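Local coordinates for erythrocyte membrane protein 1 (Plasmodium falciparum, PDB 6S8T), which binds the human endothelial receptor ICAM-1 through the DBLbeta domain present here, one piece of a much longer adhesin that probably tethers infected erythrocytes to host cells, at residues E300-F305 with T434-N439; D363-L368 with H393-L398; E367-A372 with T402-L407; S412-A417 with I421-H426. One frame throughout, in Å; residues are numbered along the deposited sequence.

Contact 1 (E300-F305 with T434-N439); sequences EWAEWF and TQFCKN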
loop_
_atom_site.group_PDB
_atom_site.type_symbol
_atom_site.label_atom_id
_atom_site.label_comp_id
_atom_site.label_asym_id
_atom_site.label_seq_id
_atom_site.Cartn_x
_atom_site.Cartn_y
_atom_site.Cartn_z
ATOM N N GLU A 300 -5.481 -0.575 3.728
ATOM C CA GLU A 300 -5.284 -1.975 3.357
ATOM C C GLU A 300 -5.296 -2.881 4.583
ATOM O O GLU A 300 -5.743 -4.030 4.497
ATOM C CB GLU A 300 -3.975 -2.130 2.571
ATOM C CG GLU A 300 -3.726 -3.516 1.950
ATOM C CD GLU A 300 -2.510 -3.535 1.024
ATOM O OE1 GLU A 300 -1.825 -2.497 0.917
ATOM O OE2 GLU A 300 -2.240 -4.583 0.390
ATOM N N TRP A 301 -4.822 -2.383 5.731
ATOM C CA TRP A 301 -4.894 -3.151 6.971
ATOM C C TRP A 301 -6.340 -3.405 7.376
ATOM O O TRP A 301 -6.679 -4.496 7.848
ATOM C CB TRP A 301 -4.147 -2.416 8.091
ATOM C CG TRP A 301 -4.077 -3.160 9.416
ATOM C CD1 TRP A 301 -3.013 -3.867 9.901
ATOM C CD2 TRP A 301 -5.103 -3.247 10.420
ATOM N NE1 TRP A 301 -3.314 -4.396 11.135
ATOM C CE2 TRP A 301 -4.589 -4.032 11.477
ATOM C CE3 TRP A 301 -6.405 -2.745 10.527
ATOM C CZ2 TRP A 301 -5.332 -4.324 12.624
ATOM C CZ3 TRP A 301 -7.143 -3.040 11.663
ATOM C CH2 TRP A 301 -6.601 -3.821 12.698
ATOM N N ALA A 302 -7.208 -2.404 7.210
ATOM C CA ALA A 302 -8.600 -2.566 7.613
ATOM C C ALA A 302 -9.330 -3.552 6.708
ATOM O O ALA A 302 -10.195 -4.303 7.176
ATOM C CB ALA A 302 -9.310 -1.212 7.616
ATOM N N GLU A 303 -9.002 -3.565 5.414
ATOM C CA GLU A 303 -9.659 -4.497 4.500
ATOM C C GLU A 303 -9.310 -5.941 4.844
ATOM O O GLU A 303 -10.191 -6.807 4.896
ATOM C CB GLU A 303 -9.286 -4.187 3.046
ATOM C CG GLU A 303 -9.819 -5.227 2.056
ATOM C CD GLU A 303 -9.480 -4.928 0.601
ATOM O OE1 GLU A 303 -8.662 -4.022 0.338
ATOM O OE2 GLU A 303 -10.035 -5.610 -0.286
ATOM N N TRP A 304 -8.026 -6.220 5.093
ATOM C CA TRP A 304 -7.612 -7.585 5.396
ATOM C C TRP A 304 -7.971 -8.014 6.814
ATOM O O TRP A 304 -8.091 -9.218 7.066
ATOM C CB TRP A 304 -6.111 -7.753 5.142
ATOM C CG TRP A 304 -5.819 -7.838 3.675
ATOM C CD1 TRP A 304 -5.455 -6.813 2.847
ATOM C CD2 TRP A 304 -5.921 -9.006 2.845
ATOM N NE1 TRP A 304 -5.307 -7.274 1.560
ATOM C CE2 TRP A 304 -5.584 -8.616 1.533
ATOM C CE3 TRP A 304 -6.249 -10.344 3.089
ATOM C CZ2 TRP A 304 -5.566 -9.515 0.468
ATOM C CZ3 TRP A 304 -6.234 -11.237 2.030
ATOM C CH2 TRP A 304 -5.895 -10.820 0.736
ATOM N N PHE A 305 -8.155 -7.066 7.739
ATOM C CA PHE A 305 -8.723 -7.418 9.036
ATOM C C PHE A 305 -10.167 -7.873 8.893
ATOM O O PHE A 305 -10.599 -8.811 9.574
ATOM C CB PHE A 305 -8.654 -6.236 10.005
ATOM C CG PHE A 305 -9.577 -6.382 11.187
ATOM C CD1 PHE A 305 -9.226 -7.190 12.257
ATOM C CD2 PHE A 305 -10.807 -5.736 11.215
ATOM C CE1 PHE A 305 -10.075 -7.342 13.342
ATOM C CE2 PHE A 305 -11.661 -5.886 12.297
ATOM C CZ PHE A 305 -11.294 -6.690 13.362
ATOM N N THR A 434 -18.653 -3.934 12.530
ATOM C CA THR A 434 -18.251 -3.064 11.435
ATOM C C THR A 434 -17.764 -1.687 11.864
ATOM O O THR A 434 -17.137 -0.998 11.051
ATOM C CB THR A 434 -19.418 -2.879 10.450
ATOM O OG1 THR A 434 -20.505 -2.225 11.114
ATOM C CG2 THR A 434 -19.895 -4.230 9.933
ATOM N N GLN A 435 -18.025 -1.268 13.100
ATOM C CA GLN A 435 -17.671 0.070 13.560
ATOM C C GLN A 435 -16.271 0.053 14.164
ATOM O O GLN A 435 -16.025 -0.639 15.157
ATOM C CB GLN A 435 -18.697 0.569 14.577
ATOM C CG GLN A 435 -18.448 1.980 15.073
ATOM C CD GLN A 435 -19.549 2.474 15.987
ATOM O OE1 GLN A 435 -20.731 2.275 15.715
ATOM N NE2 GLN A 435 -19.164 3.116 17.083
ATOM N N PHE A 436 -15.357 0.825 13.570
ATOM C CA PHE A 436 -13.965 0.844 14.008
ATOM C C PHE A 436 -13.717 1.760 15.205
ATOM O O PHE A 436 -12.602 1.760 15.737
ATOM C CB PHE A 436 -13.054 1.249 12.842
ATOM C CG PHE A 436 -12.649 0.097 11.960
ATOM C CD1 PHE A 436 -13.565 -0.501 11.112
ATOM C CD2 PHE A 436 -11.351 -0.385 11.981
ATOM C CE1 PHE A 436 -13.197 -1.564 10.304
ATOM C CE2 PHE A 436 -10.974 -1.449 11.174
ATOM C CZ PHE A 436 -11.900 -2.038 10.336
ATOM N N CYS A 437 -14.709 2.533 15.639
ATOM C CA CYS A 437 -14.608 3.321 16.858
ATOM C C CYS A 437 -15.483 2.709 17.947
ATOM O O CYS A 437 -16.501 2.073 17.663
ATOM C CB CYS A 437 -15.017 4.779 16.623
ATOM S SG CYS A 437 -16.693 4.997 15.985
ATOM N N LYS A 438 -15.076 2.911 19.200
ATOM C CA LYS A 438 -15.795 2.351 20.339
ATOM C C LYS A 438 -17.117 3.075 20.562
ATOM O O LYS A 438 -18.188 2.511 20.316
ATOM C CB LYS A 438 -14.932 2.416 21.603
ATOM C CG LYS A 438 -13.652 1.600 21.517
ATOM C CD LYS A 438 -12.802 1.741 22.770
ATOM C CE LYS A 438 -11.533 0.904 22.662
ATOM N NZ LYS A 438 -10.648 1.046 23.852
ATOM N N ASN A 439 -17.052 4.317 21.028
ATOM C CA ASN A 439 -18.234 5.124 21.287
ATOM C C ASN A 439 -18.513 6.058 20.113
ATOM O O ASN A 439 -17.670 6.272 19.240
ATOM C CB ASN A 439 -18.065 5.929 22.581
ATOM C CG ASN A 439 -18.258 5.083 23.822
ATOM O OD1 ASN A 439 -19.176 4.267 23.890
ATOM N ND2 ASN A 439 -17.394 5.274 24.812
#
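F436 projects from the loop 434-439 toward helix 293-319 and meets it through the outer atoms CE2 and CZ of its ring. A302 supplies the closest approach: its methyl CB lies 3.8 Å from F436 CZ and nearly as close to CE2, coming at the ring obliquely. F305, one helical turn further on, adds its ring atom CD2 at 4.0 Å from F436 CZ. The two phenyl planes are inclined at 73° with their centroids 6.0 Å apart. With CG trans to the backbone N (chi1 162°), the F305 ring is carried past that of F436 in the opposite direction, while its CB rests over one face of W301. W301 CZ3 lies at the ring edge of F436, 4.2 Å from CE2; W301 NE1 is hydrogen-bonded to Q357 on helix 335-372. I421 of helix 417-424 covers A302 as well. Between the two segments no hydrogen bond is formed: a buried hydrocarbon contact seats the loop on the helix, and further fastenings of the loop, the C2-C437 disulfide and the hydrogen bond from F436 N to H422 NE2, run to other parts of the chain.

Contact 2 (D363-L368 with H393-L398); sequences DKYEEL and HFFKEL
Helical turns 363-368 and 393-398, from helices 335-372 and 388-402, come nearest at L368 and F395, whose CA atoms are 8.1 Å apart. F395 points from its own helix toward the other and fills most of the contact. Its ring edge is directed at the face of Y365, with F395 CZ 3.6 Å from Y365 CZ and displaced toward the rim of the tyrosine ring. The planes meet at 66° and the centroids are 5.1 Å apart, an edge-to-face pair. Y365 presents this face because its CG lies trans to the backbone N (chi1 -176°), which swings the ring toward the neighbouring helix; its hydroxyl is hydrogen-bonded to Y414 O, which limits movement of the ring. On its other flank F395 leans on L368, where CE2 is 4.1 Å from L368 CB and CD2 lies near the backbone carbonyl of L368. Y369, a turn beyond Y365, makes a further edge-to-face pair with F395. L295 and M298 of helix 293-319 pack on Y365, and L295 also reaches F394. The arrangement is that of an aromatic core between packed helices, here in the helical C-terminal part of a Duffy-binding-like domain.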
loop_
_atom_site.group_PDB
_atom_site.type_symbol
_atom_site.label_atom_id
_atom_site.label_comp_id
_atom_site.label_asym_id
_atom_site.label_seq_id
_atom_site.Cartn_x
_atom_site.Cartn_y
_atom_site.Cartn_z
ATOM N N ASP A 363 -3.148 5.538 17.277
ATOM C CA ASP A 363 -2.445 6.511 18.104
ATOM C C ASP A 363 -1.466 7.332 17.276
ATOM O O ASP A 363 -1.350 8.548 17.469
ATOM C CB ASP A 363 -1.720 5.807 19.252
ATOM C CG ASP A 363 -2.666 5.344 20.343
ATOM O OD1 ASP A 363 -3.877 5.641 20.247
ATOM O OD2 ASP A 363 -2.202 4.683 21.293
ATOM N N LYS A 364 -0.754 6.689 16.346
ATOM C CA LYS A 364 0.163 7.433 15.490
ATOM C C LYS A 364 -0.597 8.368 14.557
ATOM O O LYS A 364 -0.168 9.506 14.330
ATOM C CB LYS A 364 1.049 6.474 14.697
ATOM C CG LYS A 364 2.203 7.157 13.975
ATOM C CD LYS A 364 3.042 7.974 14.948
ATOM C CE LYS A 364 4.157 8.719 14.236
ATOM N NZ LYS A 364 5.088 7.781 13.553
ATOM N N TYR A 365 -1.729 7.905 14.012
ATOM C CA TYR A 365 -2.584 8.772 13.203
ATOM C C TYR A 365 -2.933 10.051 13.954
ATOM O O TYR A 365 -2.770 11.159 13.428
ATOM C CB TYR A 365 -3.861 8.026 12.805
ATOM C CG TYR A 365 -4.796 8.799 11.884
ATOM C CD1 TYR A 365 -5.616 9.818 12.369
ATOM C CD2 TYR A 365 -4.878 8.491 10.534
ATOM C CE1 TYR A 365 -6.470 10.516 11.529
ATOM C CE2 TYR A 365 -5.727 9.183 9.689
ATOM C CZ TYR A 365 -6.520 10.188 10.187
ATOM O OH TYR A 365 -7.362 10.866 9.336
ATOM N N GLU A 366 -3.419 9.913 15.190
ATOM C CA GLU A 366 -3.894 11.070 15.945
ATOM C C GLU A 366 -2.747 12.001 16.314
ATOM O O GLU A 366 -2.906 13.226 16.296
ATOM C CB GLU A 366 -4.643 10.600 17.194
ATOM C CG GLU A 366 -5.203 11.712 18.072
ATOM C CD GLU A 366 -6.059 11.181 19.215
ATOM O OE1 GLU A 366 -7.135 11.758 19.480
ATOM O OE2 GLU A 366 -5.656 10.181 19.847
ATOM N N GLU A 367 -1.583 11.438 16.643
ATOM C CA GLU A 367 -0.421 12.260 16.966
ATOM C C GLU A 367 -0.030 13.151 15.793
ATOM O O GLU A 367 0.243 14.344 15.974
ATOM C CB GLU A 367 0.745 11.363 17.380
ATOM C CG GLU A 367 2.037 12.098 17.674
ATOM C CD GLU A 367 3.125 11.174 18.185
ATOM O OE1 GLU A 367 2.805 10.240 18.954
ATOM O OE2 GLU A 367 4.300 11.375 17.815
ATOM N N LEU A 368 -0.010 12.592 14.580
ATOM C CA LEU A 368 0.348 13.377 13.403
ATOM C C LEU A 368 -0.727 14.398 13.052
ATOM O O LEU A 368 -0.407 15.495 12.583
ATOM C CB LEU A 368 0.605 12.451 12.214
ATOM C CG LEU A 368 1.816 11.530 12.355
ATOM C CD1 LEU A 368 1.863 10.532 11.212
ATOM C CD2 LEU A 368 3.094 12.350 12.411
ATOM N N HIS A 393 2.015 17.805 5.779
ATOM C CA HIS A 393 1.523 18.611 4.666
ATOM C C HIS A 393 0.172 18.111 4.173
ATOM O O HIS A 393 -0.720 18.913 3.878
ATOM C CB HIS A 393 2.537 18.620 3.525
ATOM C CG HIS A 393 2.149 19.518 2.391
ATOM N ND1 HIS A 393 1.793 19.039 1.149
ATOM C CD2 HIS A 393 2.045 20.866 2.318
ATOM C CE1 HIS A 393 1.496 20.054 0.356
ATOM N NE2 HIS A 393 1.639 21.174 1.042
ATOM N N PHE A 394 -0.000 16.789 4.075
ATOM C CA PHE A 394 -1.281 16.243 3.637
ATOM C C PHE A 394 -2.389 16.586 4.627
ATOM O O PHE A 394 -3.472 17.033 4.232
ATOM C CB PHE A 394 -1.163 14.727 3.449
ATOM C CG PHE A 394 -2.381 14.089 2.840
ATOM C CD1 PHE A 394 -2.540 14.037 1.464
ATOM C CD2 PHE A 394 -3.358 13.525 3.642
ATOM C CE1 PHE A 394 -3.655 13.443 0.899
ATOM C CE2 PHE A 394 -4.476 12.931 3.084
ATOM C CZ PHE A 394 -4.624 12.890 1.710
ATOM N N PHE A 395 -2.127 16.398 5.924
ATOM C CA PHE A 395 -3.121 16.722 6.943
ATOM C C PHE A 395 -3.400 18.224 7.016
ATOM O O PHE A 395 -4.529 18.623 7.319
ATOM C CB PHE A 395 -2.668 16.200 8.308
ATOM C CG PHE A 395 -3.027 14.759 8.570
ATOM C CD1 PHE A 395 -4.056 14.142 7.874
ATOM C CD2 PHE A 395 -2.341 14.023 9.526
ATOM C CE1 PHE A 395 -4.393 12.819 8.125
ATOM C CE2 PHE A 395 -2.671 12.701 9.781
ATOM C CZ PHE A 395 -3.700 12.098 9.078
ATOM N N LYS A 396 -2.401 19.070 6.745
ATOM C CA LYS A 396 -2.638 20.513 6.760
ATOM C C LYS A 396 -3.589 20.932 5.645
ATOM O O LYS A 396 -4.492 21.747 5.862
ATOM C CB LYS A 396 -1.320 21.277 6.638
ATOM C CG LYS A 396 -0.629 21.554 7.956
ATOM C CD LYS A 396 0.567 22.468 7.751
ATOM C CE LYS A 396 1.024 23.076 9.065
ATOM N NZ LYS A 396 -0.047 23.915 9.682
ATOM N N GLU A 397 -3.395 20.392 4.442
ATOM C CA GLU A 397 -4.303 20.708 3.348
ATOM C C GLU A 397 -5.688 20.117 3.586
ATOM O O GLU A 397 -6.693 20.705 3.166
ATOM C CB GLU A 397 -3.717 20.216 2.028
ATOM C CG GLU A 397 -2.513 21.008 1.548
ATOM C CD GLU A 397 -2.822 22.482 1.374
ATOM O OE1 GLU A 397 -2.511 23.270 2.292
ATOM O OE2 GLU A 397 -3.387 22.850 0.324
ATOM N N LEU A 398 -5.763 18.973 4.269
ATOM C CA LEU A 398 -7.055 18.387 4.609
ATOM C C LEU A 398 -7.795 19.249 5.629
ATOM O O LEU A 398 -8.991 19.531 5.473
ATOM C CB LEU A 398 -6.849 16.970 5.142
ATOM C CG LEU A 398 -8.058 16.050 5.290
ATOM C CD1 LEU A 398 -8.717 15.837 3.946
ATOM C CD2 LEU A 398 -7.630 14.718 5.888
#

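Contact 3 (E367-A372 with T402-L407); sequences ELYLQA and TGDTTL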
loop_
_atom_site.group_PDB
_atom_site.type_symbol
_atom_site.label_atom_id
_atom_site.label_comp_id
_atom_site.label_asym_id
_atom_site.label_seq_id
_atom_site.Cartn_x
_atom_site.Cartn_y
_atom_site.Cartn_z
ATOM N N GLU A 367 -1.583 11.438 16.643
ATOM C CA GLU A 367 -0.421 12.260 16.966
ATOM C C GLU A 367 -0.030 13.151 15.793
ATOM O O GLU A 367 0.243 14.344 15.974
ATOM C CB GLU A 367 0.745 11.363 17.380
ATOM C CG GLU A 367 2.037 12.098 17.674
ATOM C CD GLU A 367 3.125 11.174 18.185
ATOM O OE1 GLU A 367 2.805 10.240 18.954
ATOM O OE2 GLU A 367 4.300 11.375 17.815
ATOM N N LEU A 368 -0.010 12.592 14.580
ATOM C CA LEU A 368 0.348 13.377 13.403
ATOM C C LEU A 368 -0.727 14.398 13.052
ATOM O O LEU A 368 -0.407 15.495 12.583
ATOM C CB LEU A 368 0.605 12.451 12.214
ATOM C CG LEU A 368 1.816 11.530 12.355
ATOM C CD1 LEU A 368 1.863 10.532 11.212
ATOM C CD2 LEU A 368 3.094 12.350 12.411
ATOM N N TYR A 369 -1.999 14.055 13.265
ATOM C CA TYR A 369 -3.079 14.984 12.949
ATOM C C TYR A 369 -3.058 16.189 13.881
ATOM O O TYR A 369 -3.283 17.323 13.442
ATOM C CB TYR A 369 -4.422 14.260 13.028
ATOM C CG TYR A 369 -5.583 15.038 12.455
ATOM C CD1 TYR A 369 -5.915 14.938 11.107
ATOM C CD2 TYR A 369 -6.357 15.865 13.262
ATOM C CE1 TYR A 369 -6.983 15.646 10.579
ATOM C CE2 TYR A 369 -7.423 16.574 12.745
ATOM C CZ TYR A 369 -7.732 16.462 11.405
ATOM O OH TYR A 369 -8.795 17.168 10.890
ATOM N N LEU A 370 -2.783 15.961 15.168
ATOM C CA LEU A 370 -2.744 17.059 16.130
ATOM C C LEU A 370 -1.557 17.980 15.876
ATOM O O LEU A 370 -1.674 19.204 16.013
ATOM C CB LEU A 370 -2.694 16.507 17.554
ATOM C CG LEU A 370 -3.911 15.716 18.038
ATOM C CD1 LEU A 370 -3.655 15.147 19.422
ATOM C CD2 LEU A 370 -5.156 16.586 18.037
ATOM N N GLN A 371 -0.405 17.413 15.512
ATOM C CA GLN A 371 0.768 18.240 15.257
ATOM C C GLN A 371 0.614 19.058 13.983
ATOM O O GLN A 371 1.188 20.148 13.877
ATOM C CB GLN A 371 2.019 17.370 15.187
ATOM C CG GLN A 371 2.373 16.725 16.510
ATOM C CD GLN A 371 3.702 16.008 16.471
ATOM O OE1 GLN A 371 4.118 15.393 17.452
ATOM N NE2 GLN A 371 4.379 16.084 15.336
ATOM N N ALA A 372 -0.157 18.560 13.015
ATOM C CA ALA A 372 -0.369 19.303 11.777
ATOM C C ALA A 372 -1.096 20.617 12.036
ATOM O O ALA A 372 -0.702 21.670 11.519
ATOM C CB ALA A 372 -1.146 18.449 10.776
ATOM N N THR A 402 -11.536 21.276 5.254
ATOM C CA THR A 402 -12.638 20.955 6.152
ATOM C C THR A 402 -12.884 22.020 7.210
ATOM O O THR A 402 -13.901 21.945 7.907
ATOM C CB THR A 402 -12.387 19.619 6.855
ATOM O OG1 THR A 402 -11.230 19.729 7.692
ATOM C CG2 THR A 402 -12.172 18.509 5.839
ATOM N N GLY A 403 -11.983 22.987 7.361
ATOM C CA GLY A 403 -12.119 24.004 8.381
ATOM C C GLY A 403 -11.714 23.579 9.776
ATOM O O GLY A 403 -11.750 24.412 10.691
ATOM N N ASP A 404 -11.333 22.317 9.975
ATOM C CA ASP A 404 -10.933 21.810 11.289
ATOM C C ASP A 404 -9.479 22.198 11.532
ATOM O O ASP A 404 -8.552 21.433 11.270
ATOM C CB ASP A 404 -11.148 20.301 11.363
ATOM C CG ASP A 404 -10.417 19.651 12.527
ATOM O OD1 ASP A 404 -10.450 20.199 13.646
ATOM O OD2 ASP A 404 -9.807 18.579 12.320
ATOM N N THR A 405 -9.273 23.408 12.048
ATOM C CA THR A 405 -7.931 23.951 12.217
ATOM C C THR A 405 -7.582 24.317 13.654
ATOM O O THR A 405 -6.463 24.787 13.897
ATOM C CB THR A 405 -7.742 25.187 11.324
ATOM O OG1 THR A 405 -8.687 26.197 11.697
ATOM C CG2 THR A 405 -7.945 24.826 9.860
ATOM N N THR A 406 -8.490 24.128 14.611
ATOM C CA THR A 406 -8.235 24.471 16.003
ATOM C C THR A 406 -8.428 23.249 16.895
ATOM O O THR A 406 -9.003 22.236 16.486
ATOM C CB THR A 406 -9.151 25.611 16.480
ATOM O OG1 THR A 406 -10.523 25.213 16.360
ATOM C CG2 THR A 406 -8.918 26.870 15.653
ATOM N N LEU A 407 -7.928 23.354 18.127
ATOM C CA LEU A 407 -8.087 22.295 19.119
ATOM C C LEU A 407 -9.456 22.435 19.772
ATOM O O LEU A 407 -9.674 23.335 20.589
ATOM C CB LEU A 407 -6.978 22.358 20.164
ATOM C CG LEU A 407 -5.696 21.567 19.903
ATOM C CD1 LEU A 407 -5.012 22.044 18.639
ATOM C CD2 LEU A 407 -4.759 21.679 21.095
HETATM O O HOH W 1 -10.536 17.273 8.755
#
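Y369 OH and D404 OD2 are modelled only 2.2 Å apart, too close for an ordinary hydrogen bond, so their exact separation is doubtful. The tyrosine, its CG opposite the backbone N (chi1 -168°), reaches out of helix 335-372. As modelled, D404 OD2 lies near the ring plane at the hydroxyl edge and the carboxylate is turned 19° from the ring, a detail that shares the doubt over the distance. A water lies near the ring plane too, 2.8 Å from Y369 OH and 2.8 Å from T402 OG1, and joins Y369 of helix 335-372 to the C-terminal end of helix 388-402. T402 OG1 is also hydrogen-bonded to L398 O and accepts a weak hydrogen bond from D404 N (3.5 Å). The chain leaves helix 388-402 at G403 with positive phi (79°) and then folds into an inverse gamma turn centred on D404. The other carboxylate oxygen, D404 OD1, forms a salt bridge with K373, whose NZ also binds T406 O; the lysine would partly offset the carboxylate charge. The contact thus lies where the loop leaving helix 388-402 passes the C-terminal end of helix 335-372, with A372 packed against Q399 of the former helix.

Contact 4 (S412-A417 with I421-H426); sequences SPYSTA and IHQEGH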
loop_
_atom_site.group_PDB
_atom_site.type_symbol
_atom_site.label_atom_id
_atom_site.label_comp_id
_atom_site.label_asym_id
_atom_site.label_seq_id
_atom_site.Cartn_x
_atom_site.Cartn_y
_atom_site.Cartn_z
ATOM N N SER A 412 -15.323 17.081 12.025
ATOM C CA SER A 412 -14.797 16.357 10.884
ATOM C C SER A 412 -14.458 14.927 11.278
ATOM O O SER A 412 -13.806 14.712 12.311
ATOM C CB SER A 412 -13.546 17.049 10.324
ATOM O OG SER A 412 -12.930 16.254 9.324
ATOM N N PRO A 413 -14.869 13.928 10.493
ATOM C CA PRO A 413 -14.482 12.544 10.808
ATOM C C PRO A 413 -13.006 12.260 10.593
ATOM O O PRO A 413 -12.505 11.267 11.133
ATOM C CB PRO A 413 -15.351 11.711 9.857
ATOM C CG PRO A 413 -15.622 12.630 8.710
ATOM C CD PRO A 413 -15.746 14.005 9.313
ATOM N N TYR A 414 -12.292 13.092 9.832
ATOM C CA TYR A 414 -10.882 12.828 9.551
ATOM C C TYR A 414 -9.967 13.070 10.745
ATOM O O TYR A 414 -8.750 12.893 10.609
ATOM C CB TYR A 414 -10.416 13.676 8.366
ATOM C CG TYR A 414 -11.031 13.253 7.051
ATOM C CD1 TYR A 414 -10.491 12.206 6.319
ATOM C CD2 TYR A 414 -12.152 13.897 6.546
ATOM C CE1 TYR A 414 -11.048 11.808 5.120
ATOM C CE2 TYR A 414 -12.715 13.507 5.340
ATOM C CZ TYR A 414 -12.154 12.456 4.636
ATOM O OH TYR A 414 -12.701 12.056 3.440
ATOM N N SER A 415 -10.497 13.458 11.906
ATOM C CA SER A 415 -9.645 13.690 13.063
ATOM C C SER A 415 -9.241 12.406 13.780
ATOM O O SER A 415 -8.437 12.472 14.717
ATOM C CB SER A 415 -10.339 14.638 14.046
ATOM O OG SER A 415 -11.596 14.126 14.449
ATOM N N THR A 416 -9.773 11.250 13.375
ATOM C CA THR A 416 -9.379 9.960 13.931
ATOM C C THR A 416 -9.195 8.950 12.805
ATOM O O THR A 416 -9.787 9.070 11.730
ATOM C CB THR A 416 -10.409 9.404 14.935
ATOM O OG1 THR A 416 -11.623 9.070 14.249
ATOM C CG2 THR A 416 -10.708 10.409 16.043
ATOM N N ALA A 417 -8.361 7.940 13.069
ATOM C CA ALA A 417 -8.123 6.896 12.076
ATOM C C ALA A 417 -9.405 6.135 11.761
ATOM O O ALA A 417 -9.670 5.804 10.597
ATOM C CB ALA A 417 -7.035 5.943 12.569
ATOM N N ILE A 421 -11.112 5.612 8.045
ATOM C CA ILE A 421 -11.485 4.321 7.465
ATOM C C ILE A 421 -12.932 4.353 6.983
ATOM O O ILE A 421 -13.246 3.899 5.878
ATOM C CB ILE A 421 -11.251 3.183 8.479
ATOM C CG1 ILE A 421 -9.756 2.959 8.712
ATOM C CG2 ILE A 421 -11.930 1.892 8.018
ATOM C CD1 ILE A 421 -8.988 2.573 7.466
ATOM N N HIS A 422 -13.834 4.895 7.799
ATOM C CA HIS A 422 -15.235 4.942 7.395
ATOM C C HIS A 422 -15.491 5.931 6.265
ATOM O O HIS A 422 -16.547 5.853 5.628
ATOM C CB HIS A 422 -16.120 5.265 8.602
ATOM C CG HIS A 422 -16.263 4.124 9.563
ATOM N ND1 HIS A 422 -16.961 2.975 9.257
ATOM C CD2 HIS A 422 -15.790 3.951 10.821
ATOM C CE1 HIS A 422 -16.913 2.145 10.284
ATOM N NE2 HIS A 422 -16.209 2.713 11.245
ATOM N N GLN A 423 -14.556 6.842 5.992
ATOM C CA GLN A 423 -14.699 7.779 4.884
ATOM C C GLN A 423 -14.091 7.252 3.589
ATOM O O GLN A 423 -14.661 7.456 2.513
ATOM C CB GLN A 423 -14.057 9.125 5.237
ATOM C CG GLN A 423 -14.853 9.965 6.222
ATOM C CD GLN A 423 -16.122 10.533 5.613
ATOM O OE1 GLN A 423 -17.217 10.320 6.127
ATOM N NE2 GLN A 423 -15.976 11.268 4.515
ATOM N N GLU A 424 -12.942 6.574 3.671
ATOM C CA GLU A 424 -12.188 6.183 2.490
ATOM C C GLU A 424 -11.975 4.682 2.352
ATOM O O GLU A 424 -11.493 4.241 1.300
ATOM C CB GLU A 424 -10.812 6.870 2.486
ATOM C CG GLU A 424 -10.857 8.369 2.755
ATOM C CD GLU A 424 -11.453 9.152 1.599
ATOM O OE1 GLU A 424 -11.553 8.585 0.486
ATOM O OE2 GLU A 424 -11.816 10.333 1.803
ATOM N N GLY A 425 -12.311 3.888 3.369
ATOM C CA GLY A 425 -11.971 2.483 3.380
ATOM C C GLY A 425 -13.032 1.604 2.745
ATOM O O GLY A 425 -14.097 2.050 2.321
ATOM N N HIS A 426 -12.716 0.311 2.689
ATOM C CA HIS A 426 -13.586 -0.705 2.099
ATOM C C HIS A 426 -13.755 -1.800 3.146
ATOM O O HIS A 426 -12.999 -2.774 3.171
ATOM C CB HIS A 426 -13.005 -1.232 0.796
ATOM C CG HIS A 426 -12.804 -0.175 -0.245
ATOM N ND1 HIS A 426 -11.776 0.741 -0.186
ATOM C CD2 HIS A 426 -13.504 0.116 -1.367
ATOM C CE1 HIS A 426 -11.848 1.548 -1.230
ATOM N NE2 HIS A 426 -12.887 1.190 -1.963
#
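Y414 donates its hydroxyl proton to E424 OE2 across 2.5 Å, a short bond that ties the loop before helix 417-424 to that helix's last residue. The acceptor uses its anti lone pair, away from OE1, and lies near the plane of the tyrosine ring; the carboxylate is turned 30° from that ring. Neither oxygen stops at one partner: I15 N also binds Y414 OH, and A16 N donates to E424 OE2. Q423 lies across the tyrosine, its CG over one ring face and its amide steeply inclined to the ring. Its NE2 comes within 3.5 Å of Y414 OH without bonding to it and is hydrogen-bonded instead to Y12 O. A bend at chi2 (-71°) turns that amide aside, and Q423 CG touches P413 CG at 3.7 Å, the two side chains crossing at about a right angle. Most of the backbone bonds are local, but Y414 O accepts from Y365 OH of helix 335-372. S412 OG accepts from Y414 N at 3.3 Å, an ST turn, and the S415 side chain donates through OG to backbone S412 O at 3.1 Å. T416 is the N-cap, its OG1 binding G419 N; A417 O then takes I421 N at 2.9 Å, and I421 O takes G425 N at 2.7 Å, where the helix ends. Short helix 417-424 is thereby braced by the 3-10 turn 413-415 that precedes it and by the N-terminal segment around Y12 to A16. A417 faces W358 and K362 of helix 335-372, and I421 and A417 both reach M298 of helix 293-319.

Overall arrangement
Contacts 2, 3 and 4 all lie within the chain loop that contact 1 closes. Contacts 2 and 3 start from helix 335-372 and share E367 and L368, their centres about 7 Å apart; contact 4 follows them along the chain and touches both, as well as contact 1, about 10 Å away between centres. All four join mainly buried residues, but contact 3, about 24 Å from the centre of the chain, has exposed residues around its touching pair, whereas contact 1 lies at about 16 Å. Contacts 1 and 2 are hydrocarbon and aromatic; contact 3 is polar, with a bridging water and a carboxylate salt-bridged to K373 just beyond it; contact 4 combines apolar packing with hydrogen bonds.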